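Long-range contacts in Blo t 1 allergen (Blomia tropicalis, PDB 5JT8), which is a mite allergen of the papain-like cysteine protease family and probably cleaves proteins once its inhibitory propeptide is removed: residues 281-286 / 297-302; 161-166 / 205-210. All coordinates share one frame; numbering follows the deposited sequence.

Interaction 1. Residues 281-286 / 297-302; sequences HAVILV and WIIRNS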
ATOM      1  N   HIS A 281       5.287  -3.632   3.050  1.00 31.32           N
ATOM      2  CA  HIS A 281       4.029  -3.286   2.404  1.00 26.01           C
ATOM      3  C   HIS A 281       4.079  -1.882   1.842  1.00 30.65           C
ATOM      4  O   HIS A 281       4.504  -0.960   2.530  1.00 30.17           O
ATOM      5  CB  HIS A 281       2.896  -3.418   3.405  1.00 26.44           C
ATOM      6  CG  HIS A 281       1.531  -3.271   2.812  1.00 27.65           C
ATOM      7  ND1 HIS A 281       1.161  -3.868   1.628  1.00 29.43           N
ATOM      8  CD2 HIS A 281       0.429  -2.632   3.273  1.00 26.31           C
ATOM      9  CE1 HIS A 281      -0.101  -3.580   1.370  1.00 29.31           C
ATOM     10  NE2 HIS A 281      -0.570  -2.838   2.356  1.00 26.54           N
ATOM     11  N   ALA A 282       3.646  -1.726   0.595  1.00 24.60           N
ATOM     12  CA  ALA A 282       3.542  -0.405  -0.028  1.00 24.42           C
ATOM     13  C   ALA A 282       2.108   0.099   0.016  1.00 29.07           C
ATOM     14  O   ALA A 282       1.194  -0.642  -0.299  1.00 26.32           O
ATOM     15  CB  ALA A 282       4.022  -0.446  -1.463  1.00 23.51           C
ATOM     16  N   VAL A 283       1.921   1.359   0.402  1.00 27.32           N
ATOM     17  CA  VAL A 283       0.594   1.984   0.384  1.00 25.70           C
ATOM     18  C   VAL A 283       0.742   3.445  -0.032  1.00 25.24           C
ATOM     19  O   VAL A 283       1.827   3.855  -0.440  1.00 23.37           O
ATOM     20  CB  VAL A 283      -0.114   1.903   1.745  1.00 23.43           C
ATOM     21  CG1 VAL A 283      -0.429   0.450   2.116  1.00 24.84           C
ATOM     22  CG2 VAL A 283       0.733   2.581   2.846  1.00 23.39           C
ATOM     23  N   ILE A 284      -0.330   4.219   0.102  1.00 26.70           N
ATOM     24  CA  ILE A 284      -0.360   5.614  -0.335  1.00 25.93           C
ATOM     25  C   ILE A 284      -0.785   6.552   0.794  1.00 25.46           C
ATOM     26  O   ILE A 284      -1.760   6.281   1.492  1.00 25.89           O
ATOM     27  CB  ILE A 284      -1.346   5.789  -1.536  1.00 24.91           C
ATOM     28  CG1 ILE A 284      -0.885   4.943  -2.739  1.00 21.85           C
ATOM     29  CG2 ILE A 284      -1.508   7.249  -1.931  1.00 26.31           C
ATOM     30  CD1 ILE A 284      -1.975   4.800  -3.819  1.00 22.45           C
ATOM     31  N   LEU A 285      -0.053   7.648   0.974  1.00 25.67           N
ATOM     32  CA  LEU A 285      -0.516   8.742   1.825  1.00 22.99           C
ATOM     33  C   LEU A 285      -1.319   9.704   0.977  1.00 25.10           C
ATOM     34  O   LEU A 285      -0.845  10.156  -0.064  1.00 25.56           O
ATOM     35  CB  LEU A 285       0.651   9.476   2.486  1.00 20.84           C
ATOM     36  CG  LEU A 285       1.529   8.739   3.498  1.00 21.03           C
ATOM     37  CD1 LEU A 285       2.670   9.646   3.970  1.00 20.70           C
ATOM     38  CD2 LEU A 285       0.664   8.296   4.675  1.00 26.98           C
ATOM     39  N   VAL A 286      -2.538  10.011   1.401  1.00 21.97           N
ATOM     40  CA  VAL A 286      -3.358  10.938   0.650  1.00 25.08           C
ATOM     41  C   VAL A 286      -3.619  12.205   1.445  1.00 29.09           C
ATOM     42  O   VAL A 286      -4.308  13.095   0.978  1.00 26.09           O
ATOM     43  CB  VAL A 286      -4.712  10.327   0.246  1.00 28.56           C
ATOM     44  CG1 VAL A 286      -4.515   9.126  -0.691  1.00 23.56           C
ATOM     45  CG2 VAL A 286      -5.526   9.963   1.470  1.00 23.91           C
ATOM     46  N   TRP A 297      -1.768  10.440   9.892  1.00 26.10           N
ATOM     47  CA  TRP A 297      -1.648  10.303   8.454  1.00 27.52           C
ATOM     48  C   TRP A 297      -2.918   9.661   7.901  1.00 25.30           C
ATOM     49  O   TRP A 297      -3.534   8.834   8.573  1.00 28.75           O
ATOM     50  CB  TRP A 297      -0.464   9.418   8.093  1.00 29.62           C
ATOM     51  CG  TRP A 297       0.878   9.945   8.423  1.00 23.84           C
ATOM     52  CD1 TRP A 297       1.753   9.446   9.339  1.00 25.86           C
ATOM     53  CD2 TRP A 297       1.529  11.052   7.802  1.00 26.00           C
ATOM     54  NE1 TRP A 297       2.908  10.195   9.348  1.00 26.35           N
ATOM     55  CE2 TRP A 297       2.793  11.188   8.411  1.00 29.71           C
ATOM     56  CE3 TRP A 297       1.160  11.954   6.803  1.00 29.70           C
ATOM     57  CZ2 TRP A 297       3.695  12.165   8.029  1.00 22.55           C
ATOM     58  CZ3 TRP A 297       2.058  12.942   6.440  1.00 22.02           C
ATOM     59  CH2 TRP A 297       3.306  13.029   7.044  1.00 21.99           C
ATOM     60  N   ILE A 298      -3.295  10.006   6.679  1.00 24.75           N
ATOM     61  CA  ILE A 298      -4.356   9.256   5.998  1.00 32.67           C
ATOM     62  C   ILE A 298      -3.752   8.302   4.969  1.00 28.83           C
ATOM     63  O   ILE A 298      -3.096   8.723   4.005  1.00 29.00           O
ATOM     64  CB  ILE A 298      -5.365  10.171   5.306  1.00 25.33           C
ATOM     65  CG1 ILE A 298      -5.840  11.276   6.267  1.00 28.43           C
ATOM     66  CG2 ILE A 298      -6.534   9.344   4.778  1.00 25.93           C
ATOM     67  CD1 ILE A 298      -6.648  12.389   5.590  1.00 26.53           C
ATOM     68  N   ILE A 299      -3.969   7.011   5.192  1.00 25.61           N
ATOM     69  CA  ILE A 299      -3.364   5.965   4.375  1.00 24.19           C
ATOM     70  C   ILE A 299      -4.370   5.296   3.461  1.00 27.05           C
ATOM     71  O   ILE A 299      -5.385   4.761   3.915  1.00 27.37           O
ATOM     72  CB  ILE A 299      -2.696   4.903   5.268  1.00 32.84           C
ATOM     73  CG1 ILE A 299      -1.420   5.485   5.883  1.00 33.87           C
ATOM     74  CG2 ILE A 299      -2.363   3.639   4.476  1.00 26.26           C
ATOM     75  CD1 ILE A 299      -0.687   4.513   6.785  1.00 42.25           C
ATOM     76  N   ARG A 300      -4.102   5.339   2.162  1.00 24.94           N
ATOM     77  CA  ARG A 300      -4.896   4.557   1.215  1.00 24.51           C
ATOM     78  C   ARG A 300      -4.271   3.185   1.013  1.00 26.95           C
ATOM     79  O   ARG A 300      -3.146   3.069   0.496  1.00 24.58           O
ATOM     80  CB  ARG A 300      -5.015   5.267  -0.128  1.00 27.34           C
ATOM     81  CG  ARG A 300      -5.607   4.399  -1.225  1.00 29.58           C
ATOM     82  CD  ARG A 300      -5.644   5.155  -2.531  1.00 27.88           C
ATOM     83  NE  ARG A 300      -6.025   4.300  -3.653  1.00 30.65           N
ATOM     84  CZ  ARG A 300      -7.227   4.303  -4.221  1.00 30.60           C
ATOM     85  NH1 ARG A 300      -8.186   5.107  -3.773  1.00 31.10           N
ATOM     86  NH2 ARG A 300      -7.472   3.497  -5.238  1.00 32.72           N
ATOM     87  N   ASN A 301      -5.006   2.153   1.416  1.00 25.52           N
ATOM     88  CA  ASN A 301      -4.508   0.782   1.373  1.00 28.43           C
ATOM     89  C   ASN A 301      -5.155   0.045   0.194  1.00 31.55           C
ATOM     90  O   ASN A 301      -6.091   0.558  -0.416  1.00 27.74           O
ATOM     91  CB  ASN A 301      -4.796   0.081   2.706  1.00 26.64           C
ATOM     92  CG  ASN A 301      -3.923  -1.148   2.943  1.00 29.76           C
ATOM     93  OD1 ASN A 301      -3.215  -1.611   2.054  1.00 29.92           O
ATOM     94  ND2 ASN A 301      -3.987  -1.684   4.156  1.00 33.16           N
ATOM     95  N   SER A 302      -4.647  -1.142  -0.129  1.00 32.92           N
ATOM     96  CA  SER A 302      -5.156  -1.933  -1.247  1.00 28.74           C
ATOM     97  C   SER A 302      -5.685  -3.294  -0.786  1.00 37.39           C
ATOM     98  O   SER A 302      -5.414  -4.330  -1.408  1.00 29.42           O
ATOM     99  CB  SER A 302      -4.062  -2.122  -2.301  1.00 27.20           C
ATOM    100  OG  SER A 302      -2.882  -2.678  -1.725  1.00 34.64           O
TER
HETATM  101  O   HOH W   1      -1.150  -0.373  -1.731  1.00 33.72           O
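The His281 ring and the Asn301 amide meet because both side chains have CG anti to the backbone N (chi1 -172° and -160°), which sends the imidazole out of one strand and the amide in from the end of the other. NE2 of His281 donates to OD1 of Asn301 at 2.9 Å in a nearly straight bond (164°), and the oxygen lies close to the plane of the imidazole while the amide itself is twisted well away from that plane. The backbone N of Ser302 reaches the same OD1 at 2.7 Å from the opposite face of the amide. Two donors thus grip one oxygen and limit rotation of the amide. A water donates both to Ala282 O and to OG of Ser302, whose hydroxyl also meets Gln131, and Trp303 stacks on the imidazole. Away from this polar end the strands pair antiparallel: Ile284 and Arg300 exchange two backbone bonds, and Val286 N donates to Ile298 O at 3.0 Å. On one side of the ribbon CD2 of Leu285 lies 3.7 Å from CG1 of Ile299, while CD1 sits over one face of the Trp297 indole in a CH-pi contact. On the other, the Ile284 and Arg300 side chains lie side by side, CD1 of Ile284 3.9 Å from CD of Arg300, and the guanidinium bonds onward to Thr126, Arg127 and Tyr312. This is the beta hairpin of the papain fold; by sequence motif, His281 and Asn301 match the family's active-site histidine and asparagine.

Interaction 2. Residues 161-166 / 205-210; sequences SEQELV and YPYNMR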
ATOM      1  N   SER A 161      -4.025  -0.817 -15.118  1.00 31.65           N
ATOM      2  CA  SER A 161      -3.747  -2.243 -14.956  1.00 33.66           C
ATOM      3  C   SER A 161      -2.557  -2.528 -14.032  1.00 39.50           C
ATOM      4  O   SER A 161      -1.399  -2.420 -14.455  1.00 36.40           O
ATOM      5  CB  SER A 161      -3.480  -2.873 -16.331  1.00 34.30           C
ATOM      6  OG  SER A 161      -3.198  -4.254 -16.237  1.00 35.23           O
ATOM      7  N   GLU A 162      -2.838  -2.897 -12.785  1.00 35.89           N
ATOM      8  CA  GLU A 162      -1.797  -3.408 -11.903  1.00 30.58           C
ATOM      9  C   GLU A 162      -1.167  -4.683 -12.458  1.00 31.91           C
ATOM     10  O   GLU A 162       0.022  -4.934 -12.260  1.00 31.64           O
ATOM     11  CB  GLU A 162      -2.340  -3.684 -10.498  1.00 30.23           C
ATOM     12  CG  GLU A 162      -2.531  -2.441  -9.641  1.00 28.80           C
ATOM     13  CD  GLU A 162      -3.826  -1.700  -9.956  1.00 32.67           C
ATOM     14  OE1 GLU A 162      -4.625  -2.199 -10.787  1.00 34.19           O
ATOM     15  OE2 GLU A 162      -4.051  -0.619  -9.361  1.00 35.56           O
ATOM     16  N   GLN A 163      -1.965  -5.488 -13.151  1.00 33.48           N
ATOM     17  CA  GLN A 163      -1.496  -6.779 -13.647  1.00 35.03           C
ATOM     18  C   GLN A 163      -0.379  -6.571 -14.679  1.00 35.27           C
ATOM     19  O   GLN A 163       0.578  -7.350 -14.740  1.00 35.94           O
ATOM     20  CB  GLN A 163      -2.654  -7.587 -14.251  1.00 36.82           C
ATOM     21  CG  GLN A 163      -2.326  -9.041 -14.621  1.00 42.70           C
ATOM     22  CD  GLN A 163      -2.015  -9.907 -13.416  1.00 44.39           C
ATOM     23  OE1 GLN A 163      -2.811  -9.994 -12.476  1.00 38.27           O
ATOM     24  NE2 GLN A 163      -0.847 -10.549 -13.435  1.00 39.09           N
ATOM     25  N   GLU A 164      -0.490  -5.515 -15.481  1.00 35.64           N
ATOM     26  CA  GLU A 164       0.536  -5.233 -16.473  1.00 38.35           C
ATOM     27  C   GLU A 164       1.850  -4.894 -15.765  1.00 37.57           C
ATOM     28  O   GLU A 164       2.926  -5.228 -16.254  1.00 35.96           O
ATOM     29  CB  GLU A 164       0.139  -4.085 -17.411  1.00 37.26           C
ATOM     30  CG  GLU A 164       1.213  -3.829 -18.485  1.00 40.74           C
ATOM     31  CD  GLU A 164       0.890  -2.717 -19.454  1.00 42.16           C
ATOM     32  OE1 GLU A 164      -0.119  -2.001 -19.252  1.00 37.69           O
ATOM     33  OE2 GLU A 164       1.670  -2.544 -20.419  1.00 35.81           O
ATOM     34  N   LEU A 165       1.761  -4.220 -14.622  1.00 32.97           N
ATOM     35  CA  LEU A 165       2.948  -3.940 -13.824  1.00 31.05           C
ATOM     36  C   LEU A 165       3.548  -5.247 -13.295  1.00 34.46           C
ATOM     37  O   LEU A 165       4.762  -5.474 -13.378  1.00 36.85           O
ATOM     38  CB  LEU A 165       2.620  -3.002 -12.663  1.00 30.84           C
ATOM     39  CG  LEU A 165       2.437  -1.524 -13.003  1.00 28.85           C
ATOM     40  CD1 LEU A 165       1.983  -0.741 -11.784  1.00 26.97           C
ATOM     41  CD2 LEU A 165       3.731  -0.921 -13.613  1.00 32.93           C
ATOM     42  N   VAL A 166       2.685  -6.107 -12.771  1.00 34.70           N
ATOM     43  CA  VAL A 166       3.109  -7.362 -12.169  1.00 33.58           C
ATOM     44  C   VAL A 166       3.887  -8.215 -13.163  1.00 40.84           C
ATOM     45  O   VAL A 166       4.918  -8.806 -12.825  1.00 41.34           O
ATOM     46  CB  VAL A 166       1.900  -8.137 -11.630  1.00 34.28           C
ATOM     47  CG1 VAL A 166       2.262  -9.585 -11.320  1.00 39.22           C
ATOM     48  CG2 VAL A 166       1.333  -7.430 -10.395  1.00 32.80           C
ATOM     49  N   TYR A 205      -6.127  -5.222 -19.642  1.00 41.11           N
ATOM     50  CA  TYR A 205      -5.163  -6.150 -19.057  1.00 43.63           C
ATOM     51  C   TYR A 205      -5.633  -6.382 -17.623  1.00 39.95           C
ATOM     52  O   TYR A 205      -5.106  -5.767 -16.692  1.00 38.50           O
ATOM     53  CB  TYR A 205      -3.728  -5.561 -19.090  1.00 39.58           C
ATOM     54  CG  TYR A 205      -2.577  -6.550 -18.901  1.00 43.62           C
ATOM     55  CD1 TYR A 205      -2.726  -7.662 -18.087  1.00 40.46           C
ATOM     56  CD2 TYR A 205      -1.405  -6.454 -19.663  1.00 40.22           C
ATOM     57  CE1 TYR A 205      -1.715  -8.590 -17.939  1.00 46.00           C
ATOM     58  CE2 TYR A 205      -0.361  -7.384 -19.513  1.00 40.81           C
ATOM     59  CZ  TYR A 205      -0.526  -8.456 -18.658  1.00 47.69           C
ATOM     60  OH  TYR A 205       0.485  -9.395 -18.504  1.00 51.87           O
ATOM     61  N   PRO A 206      -6.636  -7.253 -17.435  1.00 41.28           N
ATOM     62  CA  PRO A 206      -7.317  -7.419 -16.137  1.00 40.62           C
ATOM     63  C   PRO A 206      -6.493  -8.113 -15.042  1.00 43.52           C
ATOM     64  O   PRO A 206      -5.599  -8.911 -15.332  1.00 43.92           O
ATOM     65  CB  PRO A 206      -8.543  -8.282 -16.484  1.00 42.67           C
ATOM     66  CG  PRO A 206      -8.628  -8.280 -17.988  1.00 52.35           C
ATOM     67  CD  PRO A 206      -7.246  -8.081 -18.490  1.00 43.65           C
ATOM     68  N   TYR A 207      -6.839  -7.841 -13.788  1.00 38.75           N
ATOM     69  CA  TYR A 207      -6.088  -8.346 -12.639  1.00 38.05           C
ATOM     70  C   TYR A 207      -6.468  -9.784 -12.264  1.00 39.50           C
ATOM     71  O   TYR A 207      -7.655 -10.107 -12.111  1.00 40.42           O
ATOM     72  CB  TYR A 207      -6.292  -7.410 -11.440  1.00 36.27           C
ATOM     73  CG  TYR A 207      -5.428  -7.736 -10.242  1.00 35.39           C
ATOM     74  CD1 TYR A 207      -4.034  -7.714 -10.332  1.00 37.39           C
ATOM     75  CD2 TYR A 207      -5.998  -8.053  -9.018  1.00 37.93           C
ATOM     76  CE1 TYR A 207      -3.238  -8.011  -9.234  1.00 34.11           C
ATOM     77  CE2 TYR A 207      -5.208  -8.352  -7.916  1.00 36.88           C
ATOM     78  CZ  TYR A 207      -3.831  -8.338  -8.035  1.00 39.61           C
ATOM     79  OH  TYR A 207      -3.051  -8.641  -6.940  1.00 41.56           O
ATOM     80  N   ASN A 208      -5.466 -10.648 -12.102  1.00 39.88           N
ATOM     81  CA  ASN A 208      -5.732 -12.053 -11.750  1.00 42.80           C
ATOM     82  C   ASN A 208      -5.008 -12.487 -10.473  1.00 40.75           C
ATOM     83  O   ASN A 208      -4.986 -13.672 -10.137  1.00 42.02           O
ATOM     84  CB  ASN A 208      -5.331 -12.983 -12.900  1.00 43.34           C
ATOM     85  CG  ASN A 208      -6.258 -12.880 -14.088  1.00 50.12           C
ATOM     86  OD1 ASN A 208      -7.455 -13.095 -13.963  1.00 45.44           O
ATOM     87  ND2 ASN A 208      -5.707 -12.551 -15.251  1.00 51.66           N
ATOM     88  N   MET A 209      -4.434 -11.516  -9.771  1.00 38.86           N
ATOM     89  CA  MET A 209      -3.604 -11.743  -8.582  1.00 45.98           C
ATOM     90  C   MET A 209      -2.653 -12.947  -8.734  1.00 52.22           C
ATOM     91  O   MET A 209      -2.615 -13.853  -7.902  1.00 40.07           O
ATOM     92  CB  MET A 209      -4.482 -11.889  -7.324  1.00 37.96           C
ATOM     93  CG  MET A 209      -5.507 -12.990  -7.323  1.00 49.26           C
ATOM     94  SD  MET A 209      -6.744 -12.774  -6.038  1.00 52.20           S
ATOM     95  CE  MET A 209      -7.574 -11.305  -6.648  1.00 53.47           C
ATOM     96  N   ARG A 210      -1.885 -12.935  -9.819  1.00 39.81           N
ATOM     97  CA  ARG A 210      -0.873 -13.947 -10.056  1.00 41.07           C
ATOM     98  C   ARG A 210       0.139 -13.430 -11.065  1.00 42.66           C
ATOM     99  O   ARG A 210      -0.167 -12.579 -11.896  1.00 45.36           O
ATOM    100  CB  ARG A 210      -1.501 -15.250 -10.549  1.00 52.75           C
ATOM    101  CG  ARG A 210      -2.058 -15.178 -11.953  1.00 51.32           C
ATOM    102  CD  ARG A 210      -3.072 -16.283 -12.176  1.00 48.76           C
ATOM    103  NE  ARG A 210      -3.672 -16.232 -13.508  1.00 48.47           N
ATOM    104  CZ  ARG A 210      -4.768 -16.903 -13.853  1.00 52.22           C
ATOM    105  NH1 ARG A 210      -5.381 -17.672 -12.957  1.00 50.75           N
ATOM    106  NH2 ARG A 210      -5.250 -16.803 -15.087  1.00 52.07           N
TER
HETATM  107  O   HOH W   2      -4.626  -5.295 -13.891  1.00 37.25           O
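The Tyr205 ring lies against the first turn of helix 162-168: CA of Glu164 sits over the centre of one face, with the backbone carbonyl carbon of Gln163 offset toward the rim on that same side. CB of Glu164 makes an off-centre CH-pi contact, 3.6 Å from CD2 of Tyr205, and CG of Gln163 comes to 3.4 Å from CE1 of Tyr205. The Tyr207 ring has the backbone N of Met209 over the centre of one face, 3.5 Å above its plane, and meets Phe140 edge-to-face; OE1 of Gln163 approaches it obliquely, 3.4 Å from CD1 of Tyr207. Between the two tyrosines, Gln163 leaves the helix with CG anti to its backbone N and then bends at chi2 (66°), which swings the amide along the loop. OE1 accepts from Asn208 N at 2.8 Å in an almost straight bond (173°), with the donor tilted out of the carbonyl plane. NE2 donates to Arg210 O at 2.6 Å, meeting that oxygen nearly along the C=O axis, and also has a weak bond to Asp167. At the start of the helix, OG of Ser161 caps Glu164 N and is directed at Tyr205 O, though that contact is so short that its exact length is doubtful; a water bridges Gln163 N to that same carbonyl oxygen. The carboxylate of Glu164 turns elsewhere, to Arg222, Tyr193 and Val200, while the Tyr205 hydroxyl bonds to Asp167. With an acceptor and a donor each engaged by loop backbone, the Gln163 amide has its flip state defined, and one glutamine side chain offers both an acceptor and a donor to a loop that forms no regular helix or strand.

Interactions 1 and 2 lie in the two halves of the papain fold, the beta-rich side and the helical side respectively, with centres 19 Å apart and nearest atoms about 7 Å apart; they do not touch. Gln131 joins them: its side-chain OE1 bonds to the hydroxyl of Ser302 in 297-302, its backbone O to the hydroxyl of Tyr207 in 205-210. Tyr207 also bonds to Ser136, next in sequence to Cys137, which is modified to S-hydroxycysteine and matches the family's nucleophilic cysteine. Interaction 1 holds His281 and Asn301, the probable catalytic partners of Cys137, whereas interaction 2 meets the segment bearing Gln131 and Cys137 from the helical side, through Tyr207.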